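Local coordinates for MgGH51 (Meripilus giganteus, PDB 6ZPV), which probably hydrolyses terminal alpha-L-arabinofuranosyl residues from arabinose-containing polysaccharides and oligosaccharides, as a glycosylated GH51 alpha-L-arabinofuranosidase (EC 3.2.1.55), at residues F509-L514 against F617-I622; F176-D181 against I190-F195; D365-L370 against L390-Q395. All coordinates share one frame; numbering follows the deposited sequence. Where two conformers were deposited one is given.

In the fold
The three contacts lie far apart: the centres of interactions 1 and 2 are about 49 Å from each other, those of 1 and 3 about 38 Å, and those of 2 and 3 about 51 Å. In chain order interaction 2 comes first, joining two five-stranded sheets of a beta sandwich. Interaction 3 follows in the eight-stranded parallel beta/alpha barrel expected of GH51, where helix 359-373 meets a loop between two barrel strands. Interaction 1 comes last, setting helix 507-517 against the C-terminal antiparallel sheet. None touches another, so each reports on separate packing: within the sandwich, at the barrel's outer layer, and between helix and C-terminal sheet.

Interaction 1 of 3, residues F509-L514 against F617-I622; sequences FFAQKL and FSVSVI
No ring enters the meeting of L514 with V619 and V621; among the flat groups of the helix, the F510 ring has F509 CD2 over one face, 3.9 Å above its plane and displaced toward the rim. The motif is a helix laid on a beta sheet: helix 507-517 runs along strand 618-625 of the C-terminal antiparallel sheet, the two short axes 9.4 Å apart and inclined by 22°. No hydrogen bond crosses this interface, and its contacts are aliphatic. L514 points at the strand and divides its surface between two valines on the same strand face. Its CD1 branch reaches V619 CG1 at 4.1 Å, while its CB lies 4.0 Å from V621 CG2. With chi1 at -76°, L514 CG stands opposite the carbonyl carbon, and the extended chi2 of 169° carries one methyl on to V619. A511 adds a looser touch, CB to V619 CG2 at 4.5 Å. V619 is also met by T458 and A461 of helix 454-469, and L514 by Q579 of strand 575-582. All four touching residues are buried. At the strand's start F617 and S618 both face N554 in a G1 beta bulge. L514 and V621 run alongside in opposing directions, and L514 CD2 is 4.1 Å from V621 CG2.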
ATOM      1  N   PHE A 509       8.573  10.847  -1.282  1.00 10.59           N
ATOM      2  CA  PHE A 509       7.355  11.083  -0.499  1.00 10.67           C
ATOM      3  C   PHE A 509       7.120  12.573  -0.357  1.00 10.72           C
ATOM      4  O   PHE A 509       5.990  13.056  -0.546  1.00 11.20           O
ATOM      5  CB  PHE A 509       7.487  10.439   0.882  1.00 11.52           C
ATOM      6  CG  PHE A 509       6.377  10.845   1.829  1.00 12.09           C
ATOM      7  CD1 PHE A 509       5.201  10.136   1.877  1.00 13.47           C
ATOM      8  CD2 PHE A 509       6.515  11.957   2.662  1.00 14.02           C
ATOM      9  CE1 PHE A 509       4.206  10.513   2.772  1.00 15.70           C
ATOM     10  CE2 PHE A 509       5.520  12.324   3.566  1.00 16.02           C
ATOM     11  CZ  PHE A 509       4.362  11.583   3.585  1.00 17.79           C
ATOM     12  N   PHE A 510       8.165  13.334  -0.002  1.00 10.98           N
ATOM     13  CA  PHE A 510       7.972  14.777   0.165  1.00 11.11           C
ATOM     14  C   PHE A 510       7.619  15.445  -1.158  1.00 10.77           C
ATOM     15  O   PHE A 510       6.817  16.368  -1.124  1.00 11.94           O
ATOM     16  CB  PHE A 510       9.191  15.411   0.848  1.00 11.94           C
ATOM     17  CG  PHE A 510       9.315  15.034   2.305  1.00 11.93           C
ATOM     18  CD1 PHE A 510       8.311  15.362   3.201  1.00 13.71           C
ATOM     19  CD2 PHE A 510      10.435  14.371   2.788  1.00 13.86           C
ATOM     20  CE1 PHE A 510       8.451  15.038   4.535  1.00 14.51           C
ATOM     21  CE2 PHE A 510      10.580  14.056   4.106  1.00 15.01           C
ATOM     22  CZ  PHE A 510       9.569  14.366   4.963  1.00 15.24           C
ATOM     23  N   ALA A 511       8.171  15.017  -2.273  1.00 11.16           N
ATOM     24  CA  ALA A 511       7.734  15.581  -3.565  1.00 11.73           C
ATOM     25  C   ALA A 511       6.259  15.275  -3.814  1.00 11.28           C
ATOM     26  O   ALA A 511       5.502  16.154  -4.249  1.00 11.53           O
ATOM     27  CB  ALA A 511       8.612  15.089  -4.703  1.00 12.85           C
ATOM     28  N   GLN A 512       5.847  14.047  -3.567  1.00 11.24           N
ATOM     29  CA  GLN A 512       4.436  13.682  -3.741  1.00 11.07           C
ATOM     30  C   GLN A 512       3.552  14.538  -2.841  1.00 10.94           C
ATOM     31  O   GLN A 512       2.498  15.033  -3.312  1.00 11.77           O
ATOM     32  CB  GLN A 512       4.189  12.193  -3.453  1.00 11.31           C
ATOM     33  CG  GLN A 512       4.843  11.201  -4.409  1.00 10.42           C
ATOM     34  CD  GLN A 512       4.221  11.242  -5.761  1.00 10.60           C
ATOM     35  OE1 GLN A 512       2.971  11.156  -5.883  1.00 11.32           O
ATOM     36  NE2 GLN A 512       5.071  11.333  -6.795  1.00 11.02           N
ATOM     37  N   LYS A 513       3.915  14.687  -1.578  1.00 11.09           N
ATOM     38  CA  LYS A 513       3.120  15.493  -0.629  1.00 11.32           C
ATOM     39  C   LYS A 513       3.085  16.967  -1.050  1.00 11.96           C
ATOM     40  O   LYS A 513       2.001  17.594  -0.967  1.00 12.18           O
ATOM     41  CB  LYS A 513       3.757  15.313   0.750  1.00 12.26           C
ATOM     42  CG  LYS A 513       3.077  16.088   1.862  1.00 13.75           C
ATOM     43  CD  LYS A 513       3.747  15.892   3.239  1.00 16.08           C
ATOM     44  CE  LYS A 513       3.088  16.694   4.343  1.00 18.43           C
ATOM     45  NZ  LYS A 513       3.865  16.621   5.612  1.00 20.18           N
ATOM     46  N   LEU A 514       4.202  17.525  -1.442  1.00 11.74           N
ATOM     47  CA  LEU A 514       4.233  18.926  -1.875  1.00 12.30           C
ATOM     48  C   LEU A 514       3.295  19.126  -3.064  1.00 12.11           C
ATOM     49  O   LEU A 514       2.615  20.157  -3.143  1.00 13.20           O
ATOM     50  CB  LEU A 514       5.666  19.356  -2.214  1.00 12.63           C
ATOM     51  CG  LEU A 514       6.580  19.625  -1.022  1.00 13.38           C
ATOM     52  CD1 LEU A 514       7.988  19.773  -1.479  1.00 15.79           C
ATOM     53  CD2 LEU A 514       6.169  20.828  -0.240  1.00 17.18           C
ATOM     54  N   PHE A 617      18.921  20.765  -7.768  1.00 13.39           N
ATOM     55  CA  PHE A 617      18.260  19.594  -7.184  1.00 13.34           C
ATOM     56  C   PHE A 617      17.267  20.052  -6.117  1.00 12.46           C
ATOM     57  O   PHE A 617      17.429  19.735  -4.915  1.00 13.02           O
ATOM     58  CB  PHE A 617      19.267  18.588  -6.631  1.00 14.48           C
ATOM     59  CG  PHE A 617      20.192  18.055  -7.696  1.00 16.50           C
ATOM     60  CD1 PHE A 617      19.707  17.315  -8.805  1.00 17.07           C
ATOM     61  CD2 PHE A 617      21.529  18.336  -7.661  1.00 17.30           C
ATOM     62  CE1 PHE A 617      20.517  16.903  -9.826  1.00 18.76           C
ATOM     63  CE2 PHE A 617      22.374  17.897  -8.687  1.00 18.91           C
ATOM     64  CZ  PHE A 617      21.851  17.202  -9.760  1.00 18.43           C
ATOM     65  N   SER A 618      16.225  20.760  -6.526  1.00 12.38           N
ATOM     66  CA  SER A 618      15.214  21.231  -5.559  1.00 12.42           C
ATOM     67  C   SER A 618      13.790  21.067  -6.092  1.00 12.36           C
ATOM     68  O   SER A 618      13.544  21.174  -7.315  1.00 13.05           O
ATOM     69  CB  SER A 618      15.462  22.675  -5.182  1.00 13.17           C
ATOM     70  OG  SER A 618      15.325  23.578  -6.272  1.00 13.42           O
ATOM     71  N   VAL A 619      12.872  20.909  -5.151  1.00 11.97           N
ATOM     72  CA  VAL A 619      11.444  20.988  -5.396  1.00 11.74           C
ATOM     73  C   VAL A 619      10.934  22.102  -4.481  1.00 11.54           C
ATOM     74  O   VAL A 619      11.142  22.043  -3.260  1.00 12.10           O
ATOM     75  CB  VAL A 619      10.673  19.695  -5.061  1.00 12.62           C
ATOM     76  CG1 VAL A 619       9.201  19.853  -5.395  1.00 13.75           C
ATOM     77  CG2 VAL A 619      11.292  18.516  -5.807  1.00 14.07           C
ATOM     78  N   SER A 620      10.260  23.097  -5.053  1.00 11.41           N
ATOM     79  CA  SER A 620       9.794  24.271  -4.300  1.00 11.83           C
ATOM     80  C   SER A 620       8.324  24.499  -4.580  1.00 11.83           C
ATOM     81  O   SER A 620       7.866  24.310  -5.724  1.00 12.85           O
ATOM     82  CB  SER A 620      10.590  25.514  -4.622  1.00 11.97           C
ATOM     83  OG  SER A 620      11.995  25.286  -4.485  1.00 12.97           O
ATOM     84  N   VAL A 621       7.622  25.024  -3.594  1.00 11.47           N
ATOM     85  CA  VAL A 621       6.225  25.480  -3.773  1.00 11.80           C
ATOM     86  C   VAL A 621       6.138  26.882  -3.181  1.00 11.49           C
ATOM     87  O   VAL A 621       6.438  27.065  -1.985  1.00 12.18           O
ATOM     88  CB  VAL A 621       5.216  24.574  -3.068  1.00 12.52           C
ATOM     89  CG1 VAL A 621       3.799  25.085  -3.318  1.00 13.57           C
ATOM     90  CG2 VAL A 621       5.391  23.125  -3.511  1.00 13.34           C
ATOM     91  N   ILE A 622       5.707  27.821  -3.998  1.00 11.39           N
ATOM     92  CA  ILE A 622       5.425  29.193  -3.555  1.00 11.59           C
ATOM     93  C   ILE A 622       3.915  29.344  -3.594  1.00 12.48           C
ATOM     94  O   ILE A 622       3.298  29.104  -4.664  1.00 12.36           O
ATOM     95  CB  ILE A 622       6.132  30.263  -4.415  1.00 12.54           C
ATOM     96  CG1 ILE A 622       7.633  30.116  -4.237  1.00 14.00           C
ATOM     97  CG2 ILE A 622       5.635  31.660  -3.998  1.00 13.83           C
ATOM     98  CD1 ILE A 622       8.471  31.006  -5.172  1.00 15.54           C
TER

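Interaction 2 of 3, residues F176-D181 against I190-F195; sequences FFVTID and INFAMF
A beta sandwich supplies the setting for F176, V178, I180, I190, F192 and F195: strand 174-181 belongs to one five-stranded antiparallel sheet and strand 189-198 to the other. The axis separation of 11.8 Å is that of facing sheets and too wide for hydrogen-bonded neighbours, and no hydrogen bond joins the segments; the strands run at 159° to each other. The space between them is filled by side chains from both layers, all buried. V178 sits at the middle and spreads its two methyls between two rings: CG1 approaches F192 CZ at 4.3 Å, and CG2 approaches F195 CE1 at 4.2 Å. This fork follows from chi1 of 178°, which sets CG1 opposite the backbone N and CG2 opposite the carbonyl carbon. Beside it F176 presents its ring edge, near the ring plane, to F195, with CE2 4.4 Å from CD1 of that residue. F192 and F195 both point inward although three residues apart, and between them M194 has a left-handed backbone conformation, consistent with the break in the in-and-out pattern of the strand. The aromatic layer extends beyond the segments: F96 meets F192 edge-to-face, W57 meets F195 with planes at about 45°, and F84 touches both I180 and F192. I190 has two roles: its CG2 lies 3.6 Å above one face of the F192 ring, near the rim, and its delta methyl touches that of I180, I180 CD1 to I190 CD1 at 4.4 Å.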
ATOM      1  N   PHE A 176       6.196 -12.264  20.730  1.00 12.33           N
ATOM      2  CA  PHE A 176       4.998 -12.790  21.373  1.00 11.46           C
ATOM      3  C   PHE A 176       5.304 -14.183  21.921  1.00 12.30           C
ATOM      4  O   PHE A 176       6.080 -14.927  21.297  1.00 12.73           O
ATOM      5  CB  PHE A 176       3.903 -12.877  20.335  1.00 12.17           C
ATOM      6  CG  PHE A 176       2.613 -13.515  20.785  1.00 12.31           C
ATOM      7  CD1 PHE A 176       1.787 -12.854  21.699  1.00 13.04           C
ATOM      8  CD2 PHE A 176       2.204 -14.733  20.295  1.00 12.44           C
ATOM      9  CE1 PHE A 176       0.601 -13.403  22.142  1.00 13.34           C
ATOM     10  CE2 PHE A 176       0.963 -15.274  20.705  1.00 12.99           C
ATOM     11  CZ  PHE A 176       0.191 -14.635  21.629  1.00 14.94           C
ATOM     12  N   PHE A 177       4.706 -14.554  23.044  1.00 12.03           N
ATOM     13  CA  PHE A 177       4.899 -15.900  23.596  1.00 11.96           C
ATOM     14  C   PHE A 177       3.572 -16.470  24.082  1.00 11.59           C
ATOM     15  O   PHE A 177       2.627 -15.738  24.466  1.00 12.30           O
ATOM     16  CB  PHE A 177       5.917 -15.917  24.744  1.00 12.61           C
ATOM     17  CG  PHE A 177       5.510 -15.287  26.046  1.00 12.41           C
ATOM     18  CD1 PHE A 177       4.730 -15.975  26.959  1.00 12.87           C
ATOM     19  CD2 PHE A 177       5.927 -14.007  26.363  1.00 13.66           C
ATOM     20  CE1 PHE A 177       4.400 -15.370  28.171  1.00 14.32           C
ATOM     21  CE2 PHE A 177       5.613 -13.431  27.578  1.00 14.62           C
ATOM     22  CZ  PHE A 177       4.832 -14.139  28.513  1.00 14.34           C
ATOM     23  N   VAL A 178       3.556 -17.800  24.114  1.00 12.13           N
ATOM     24  CA  VAL A 178       2.525 -18.637  24.747  1.00 11.98           C
ATOM     25  C   VAL A 178       3.259 -19.653  25.598  1.00 12.36           C
ATOM     26  O   VAL A 178       4.156 -20.340  25.071  1.00 13.21           O
ATOM     27  CB  VAL A 178       1.642 -19.332  23.707  1.00 12.09           C
ATOM     28  CG1 VAL A 178       0.624 -20.235  24.366  1.00 14.39           C
ATOM     29  CG2 VAL A 178       0.984 -18.324  22.789  1.00 13.64           C
ATOM     30  N   THR A 179       2.932 -19.772  26.875  1.00 12.98           N
ATOM     31  CA  THR A 179       3.542 -20.792  27.753  1.00 12.98           C
ATOM     32  C   THR A 179       2.479 -21.452  28.621  1.00 12.53           C
ATOM     33  O   THR A 179       1.466 -20.850  29.003  1.00 13.63           O
ATOM     34  CB  THR A 179       4.656 -20.196  28.617  1.00 13.04           C
ATOM     35  OG1 THR A 179       4.177 -19.179  29.481  1.00 14.71           O
ATOM     36  CG2 THR A 179       5.803 -19.686  27.811  1.00 14.20           C
ATOM     37  N   ILE A 180       2.852 -22.651  29.073  1.00 12.81           N
ATOM     38  CA  ILE A 180       2.212 -23.285  30.255  1.00 13.32           C
ATOM     39  C   ILE A 180       3.351 -23.656  31.223  1.00 13.24           C
ATOM     40  O   ILE A 180       4.546 -23.656  30.878  1.00 13.86           O
ATOM     41  CB  ILE A 180       1.362 -24.510  29.856  1.00 13.11           C
ATOM     42  CG1 ILE A 180       2.180 -25.636  29.228  1.00 13.84           C
ATOM     43  CG2 ILE A 180       0.200 -24.116  28.996  1.00 14.34           C
ATOM     44  CD1 ILE A 180       1.386 -26.900  28.971  1.00 14.82           C
ATOM     45  N   ASP A 181       2.967 -24.020  32.424  1.00 13.27           N
ATOM     46  CA  ASP A 181       3.883 -24.520  33.428  1.00 13.30           C
ATOM     47  C   ASP A 181       4.302 -25.925  33.015  1.00 13.37           C
ATOM     48  O   ASP A 181       3.478 -26.836  32.871  1.00 14.29           O
ATOM     49  CB  ASP A 181       3.215 -24.482  34.801  1.00 14.07           C
ATOM     50  CG  ASP A 181       4.095 -24.905  35.927  1.00 13.75           C
ATOM     51  OD1 ASP A 181       4.613 -26.040  35.886  1.00 14.22           O
ATOM     52  OD2 ASP A 181       4.240 -24.121  36.913  1.00 16.30           O
ATOM     53  N   ILE A 190      -0.964 -30.110  22.879  1.00 13.71           N
ATOM     54  CA  ILE A 190      -2.055 -29.186  22.557  1.00 14.13           C
ATOM     55  C   ILE A 190      -1.902 -28.792  21.084  1.00 13.49           C
ATOM     56  O   ILE A 190      -0.770 -28.525  20.616  1.00 14.12           O
ATOM     57  CB  ILE A 190      -2.013 -27.911  23.446  1.00 13.98           C
ATOM     58  CG1 ILE A 190      -2.029 -28.281  24.942  1.00 16.09           C
ATOM     59  CG2 ILE A 190      -3.171 -27.009  23.090  1.00 14.10           C
ATOM     60  CD1 ILE A 190      -1.782 -27.114  25.864  1.00 14.79           C
ATOM     61  N   ASN A 191      -3.010 -28.752  20.350  1.00 12.87           N
ATOM     62  CA  ASN A 191      -3.026 -28.232  18.972  1.00 13.63           C
ATOM     63  C   ASN A 191      -3.518 -26.768  19.031  1.00 12.25           C
ATOM     64  O   ASN A 191      -4.525 -26.466  19.703  1.00 13.21           O
ATOM     65  CB  ASN A 191      -3.916 -29.008  18.034  1.00 12.98           C
ATOM     66  CG  ASN A 191      -3.428 -30.400  17.659  1.00 14.33           C
ATOM     67  OD1 ASN A 191      -2.461 -30.895  18.242  1.00 16.32           O
ATOM     68  ND2 ASN A 191      -4.130 -31.030  16.694  1.00 15.64           N
ATOM     69  N   PHE A 192      -2.820 -25.895  18.278  1.00 11.61           N
ATOM     70  CA  PHE A 192      -3.166 -24.470  18.197  1.00 11.74           C
ATOM     71  C   PHE A 192      -3.417 -24.060  16.764  1.00 11.46           C
ATOM     72  O   PHE A 192      -2.796 -24.644  15.841  1.00 12.26           O
ATOM     73  CB  PHE A 192      -2.025 -23.604  18.762  1.00 11.77           C
ATOM     74  CG  PHE A 192      -1.762 -23.711  20.241  1.00 11.94           C
ATOM     75  CD1 PHE A 192      -2.420 -22.880  21.104  1.00 12.26           C
ATOM     76  CD2 PHE A 192      -0.811 -24.622  20.751  1.00 12.45           C
ATOM     77  CE1 PHE A 192      -2.159 -22.950  22.467  1.00 13.28           C
ATOM     78  CE2 PHE A 192      -0.568 -24.655  22.107  1.00 13.13           C
ATOM     79  CZ  PHE A 192      -1.232 -23.827  22.960  1.00 13.03           C
ATOM     80  N   ALA A 193      -4.218 -23.037  16.578  1.00 11.85           N
ATOM     81  CA  ALA A 193      -4.470 -22.507  15.238  1.00 11.07           C
ATOM     82  C   ALA A 193      -4.846 -21.042  15.355  1.00 11.20           C
ATOM     83  O   ALA A 193      -5.287 -20.588  16.414  1.00 11.79           O
ATOM     84  CB  ALA A 193      -5.568 -23.297  14.522  1.00 12.22           C
ATOM     85  N   MET A 194      -4.750 -20.344  14.215  1.00 11.26           N
ATOM     86  CA  MET A 194      -5.333 -18.991  14.084  1.00 11.49           C
ATOM     87  C   MET A 194      -4.937 -18.099  15.265  1.00 10.84           C
ATOM     88  O   MET A 194      -5.776 -17.569  15.998  1.00 11.60           O
ATOM     89  CB  MET A 194      -6.857 -19.073  13.902  1.00 12.32           C
ATOM     90  CG  MET A 194      -7.572 -17.827  13.489  1.00 12.82           C
ATOM     91  SD  MET A 194      -6.956 -17.013  11.984  0.91 12.20           S
ATOM     92  CE  MET A 194      -6.068 -15.609  12.684  1.00 13.78           C
ATOM     93  N   PHE A 195      -3.643 -17.842  15.367  1.00 11.62           N
ATOM     94  CA  PHE A 195      -3.126 -16.860  16.341  1.00 11.36           C
ATOM     95  C   PHE A 195      -3.289 -15.454  15.820  1.00 11.00           C
ATOM     96  O   PHE A 195      -3.272 -15.218  14.610  1.00 11.35           O
ATOM     97  CB  PHE A 195      -1.633 -17.106  16.550  1.00 11.44           C
ATOM     98  CG  PHE A 195      -1.249 -18.414  17.195  1.00 10.80           C
ATOM     99  CD1 PHE A 195      -1.117 -18.497  18.583  1.00 11.74           C
ATOM    100  CD2 PHE A 195      -0.944 -19.542  16.461  1.00 12.05           C
ATOM    101  CE1 PHE A 195      -0.670 -19.655  19.221  1.00 11.91           C
ATOM    102  CE2 PHE A 195      -0.508 -20.713  17.097  1.00 12.78           C
ATOM    103  CZ  PHE A 195      -0.377 -20.771  18.459  1.00 12.36           C
TER

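Interaction 3 of 3, residues D365-L370 against L390-Q395; sequences DFVTAL and LSPVPQ
V367 and T368 lie on a regular helical turn, whereas P392 belongs to an irregular loop and follows a cis peptide bond; the two backbones come nearest at T368 and P392, whose CA atoms are 7.3 Å apart. Helical evidence within the segment includes the backbone bond from L370 N to F366 O, 2.8 Å long. Against this helix the proline ring is the loop's sole touching group, and the two segments together bury just 103 Å². The closest meeting is between V367 CG1 and P392 CG at 3.7 Å, an aliphatic contact in which the two side chains meet at a slant. V367 CG1 stands opposite its backbone N (chi1 175°), and V367 CB follows behind it at 4.2 Å from the same P392 CG. The ring's puckered corner therefore rests against the valine's gamma-1 methyl and beta carbon. Its neighbouring carbon, P392 CD, approaches T368 OG1 at 4.1 Å. That is packing alone: the threonine hydroxyl is hydrogen-bonded to H364 O, a bond back into its own helix. The contact is uneven in depth, with V367 buried and T368 exposed at its margin. No hydrogen bond joins the two segments; one from the same helix does reach the loop, W363 NE1 to P392 O, and the same tryptophan also touches L390 and P394. V393, next in the loop, touches an N-acetylglucosamine of the bound glycan. In the barrel, the loop joins strand 378-381 to strand 396-403, with L390 and P394 packing on A381 and Q395 bonding through its backbone to T424 of strand 424-432, while F366, A369 and L370 of helix 359-373 pack against I309 of helix 306-320.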
ATOM      1  N   ASP A 365     -15.027  -8.873 -23.469  1.00 12.14           N
ATOM      2  CA  ASP A 365     -16.072  -9.654 -22.778  1.00 12.08           C
ATOM      3  C   ASP A 365     -16.267  -9.149 -21.323  1.00 12.16           C
ATOM      4  O   ASP A 365     -17.396  -9.039 -20.879  1.00 12.24           O
ATOM      5  CB  ASP A 365     -15.752 -11.150 -22.822  1.00 13.07           C
ATOM      6  CG  ASP A 365     -15.797 -11.748 -24.228  1.00 14.40           C
ATOM      7  OD1 ASP A 365     -16.141 -11.027 -25.193  1.00 15.39           O
ATOM      8  OD2 ASP A 365     -15.561 -12.960 -24.332  1.00 17.84           O
ATOM      9  N   PHE A 366     -15.167  -8.826 -20.637  1.00 11.72           N
ATOM     10  CA  PHE A 366     -15.311  -8.251 -19.299  1.00 10.95           C
ATOM     11  C   PHE A 366     -16.015  -6.941 -19.354  1.00 11.15           C
ATOM     12  O   PHE A 366     -16.958  -6.749 -18.568  1.00 11.87           O
ATOM     13  CB  PHE A 366     -13.947  -8.114 -18.588  1.00 11.24           C
ATOM     14  CG  PHE A 366     -13.465  -9.319 -17.815  1.00 11.33           C
ATOM     15  CD1 PHE A 366     -12.827 -10.365 -18.466  1.00 11.71           C
ATOM     16  CD2 PHE A 366     -13.700  -9.400 -16.472  1.00 11.62           C
ATOM     17  CE1 PHE A 366     -12.422 -11.482 -17.752  1.00 11.78           C
ATOM     18  CE2 PHE A 366     -13.300 -10.529 -15.749  1.00 11.91           C
ATOM     19  CZ  PHE A 366     -12.653 -11.550 -16.389  1.00 11.32           C
ATOM     20  N   VAL A 367     -15.581  -5.992 -20.166  1.00 11.25           N
ATOM     21  CA  VAL A 367     -16.159  -4.644 -20.081  1.00 11.82           C
ATOM     22  C   VAL A 367     -17.590  -4.650 -20.647  1.00 11.78           C
ATOM     23  O   VAL A 367     -18.458  -3.949 -20.105  1.00 12.20           O
ATOM     24  CB  VAL A 367     -15.258  -3.587 -20.753  1.00 11.95           C
ATOM     25  CG1 VAL A 367     -15.920  -2.224 -20.756  1.00 12.68           C
ATOM     26  CG2 VAL A 367     -13.936  -3.551 -20.041  1.00 12.57           C
ATOM     27  N   THR A 368     -17.882  -5.439 -21.687  1.00 11.90           N
ATOM     28  CA  THR A 368     -19.271  -5.462 -22.175  1.00 12.82           C
ATOM     29  C   THR A 368     -20.203  -5.861 -21.000  1.00 12.03           C
ATOM     30  O   THR A 368     -21.250  -5.238 -20.759  1.00 13.14           O
ATOM     31  CB  THR A 368     -19.431  -6.389 -23.386  1.00 13.64           C
ATOM     32  OG1 THR A 368     -18.614  -5.896 -24.453  1.00 14.77           O
ATOM     33  CG2 THR A 368     -20.857  -6.463 -23.867  1.00 16.21           C
ATOM     34  N   ALA A 369     -19.825  -6.943 -20.297  1.00 12.05           N
ATOM     35  CA  ALA A 369     -20.648  -7.427 -19.167  1.00 12.40           C
ATOM     36  C   ALA A 369     -20.673  -6.431 -18.007  1.00 11.66           C
ATOM     37  O   ALA A 369     -21.749  -6.143 -17.440  1.00 12.64           O
ATOM     38  CB  ALA A 369     -20.176  -8.773 -18.723  1.00 13.10           C
ATOM     39  N   LEU A 370     -19.482  -5.981 -17.584  1.00 11.43           N
ATOM     40  CA  LEU A 370     -19.411  -5.138 -16.396  0.50 12.11           C
ATOM     41  C   LEU A 370     -20.012  -3.749 -16.646  1.00 11.76           C
ATOM     42  O   LEU A 370     -20.684  -3.204 -15.755  1.00 12.17           O
ATOM     43  CB  LEU A 370     -17.961  -5.060 -15.906  0.50 11.36           C
ATOM     44  CG  LEU A 370     -17.491  -6.173 -14.975  0.50 11.04           C
ATOM     45  CD1 LEU A 370     -17.639  -7.588 -15.536  0.50 11.37           C
ATOM     46  CD2 LEU A 370     -16.076  -5.941 -14.549  0.50 11.45           C
ATOM     47  N   LEU A 390      -8.874  -1.863 -29.033  1.00 14.71           N
ATOM     48  CA  LEU A 390      -9.875  -2.483 -28.174  1.00 14.11           C
ATOM     49  C   LEU A 390     -11.302  -2.075 -28.489  1.00 14.70           C
ATOM     50  O   LEU A 390     -11.528  -0.945 -28.912  1.00 15.74           O
ATOM     51  CB  LEU A 390      -9.571  -2.210 -26.713  1.00 13.90           C
ATOM     52  CG  LEU A 390      -8.180  -2.613 -26.239  1.00 13.11           C
ATOM     53  CD1 LEU A 390      -7.980  -2.170 -24.777  1.00 14.72           C
ATOM     54  CD2 LEU A 390      -7.949  -4.105 -26.366  1.00 14.35           C
ATOM     55  N   SER A 391     -12.231  -2.991 -28.234  1.00 14.02           N
ATOM     56  CA  SER A 391     -13.673  -2.756 -28.342  1.00 15.14           C
ATOM     57  C   SER A 391     -14.300  -3.310 -27.071  1.00 14.43           C
ATOM     58  O   SER A 391     -14.079  -4.473 -26.728  1.00 15.43           O
ATOM     59  CB  SER A 391     -14.201  -3.507 -29.551  1.00 18.12           C
ATOM     60  OG  SER A 391     -15.591  -3.356 -29.601  1.00 24.29           O
ATOM     61  N   PRO A 392     -15.126  -2.546 -26.328  1.00 14.01           N
ATOM     62  CA  PRO A 392     -15.450  -1.140 -26.594  1.00 14.34           C
ATOM     63  C   PRO A 392     -14.225  -0.225 -26.469  1.00 15.11           C
ATOM     64  O   PRO A 392     -13.204  -0.556 -25.881  1.00 14.32           O
ATOM     65  CB  PRO A 392     -16.515  -0.845 -25.497  1.00 15.08           C
ATOM     66  CG  PRO A 392     -16.168  -1.738 -24.383  1.00 15.69           C
ATOM     67  CD  PRO A 392     -15.717  -2.990 -25.062  1.00 14.04           C
ATOM     68  N   VAL A 393     -14.352   0.958 -27.050  1.00 16.20           N
ATOM     69  CA  VAL A 393     -13.284   1.990 -26.992  1.00 16.07           C
ATOM     70  C   VAL A 393     -13.044   2.328 -25.535  1.00 14.82           C
ATOM     71  O   VAL A 393     -13.959   2.667 -24.782  1.00 15.54           O
ATOM     72  CB  VAL A 393     -13.666   3.236 -27.804  1.00 18.37           C
ATOM     73  CG1 VAL A 393     -12.602   4.341 -27.607  1.00 20.07           C
ATOM     74  CG2 VAL A 393     -13.833   2.934 -29.263  1.00 19.75           C
ATOM     75  N   PRO A 394     -11.795   2.153 -25.026  1.00 14.04           N
ATOM     76  CA  PRO A 394     -11.511   2.485 -23.646  1.00 14.29           C
ATOM     77  C   PRO A 394     -11.667   3.981 -23.398  1.00 14.25           C
ATOM     78  O   PRO A 394     -11.070   4.775 -24.127  1.00 17.08           O
ATOM     79  CB  PRO A 394     -10.073   2.045 -23.411  1.00 14.48           C
ATOM     80  CG  PRO A 394      -9.750   1.162 -24.528  1.00 19.19           C
ATOM     81  CD  PRO A 394     -10.612   1.596 -25.689  1.00 15.20           C
ATOM     82  N   GLN A 395     -12.321   4.307 -22.271  1.00 13.87           N
ATOM     83  CA  GLN A 395     -12.345   5.712 -21.853  1.00 14.73           C
ATOM     84  C   GLN A 395     -11.053   6.134 -21.179  1.00 13.68           C
ATOM     85  O   GLN A 395     -10.796   7.358 -21.132  1.00 14.75           O
ATOM     86  CB  GLN A 395     -13.520   5.936 -20.927  1.00 16.03           C
ATOM     87  CG  GLN A 395     -14.854   5.698 -21.599  1.00 16.95           C
ATOM     88  CD  GLN A 395     -15.915   6.244 -20.711  1.00 20.06           C
ATOM     89  OE1 GLN A 395     -16.371   5.571 -19.763  1.00 21.54           O
ATOM     90  NE2 GLN A 395     -16.272   7.486 -21.010  1.00 27.94           N
TER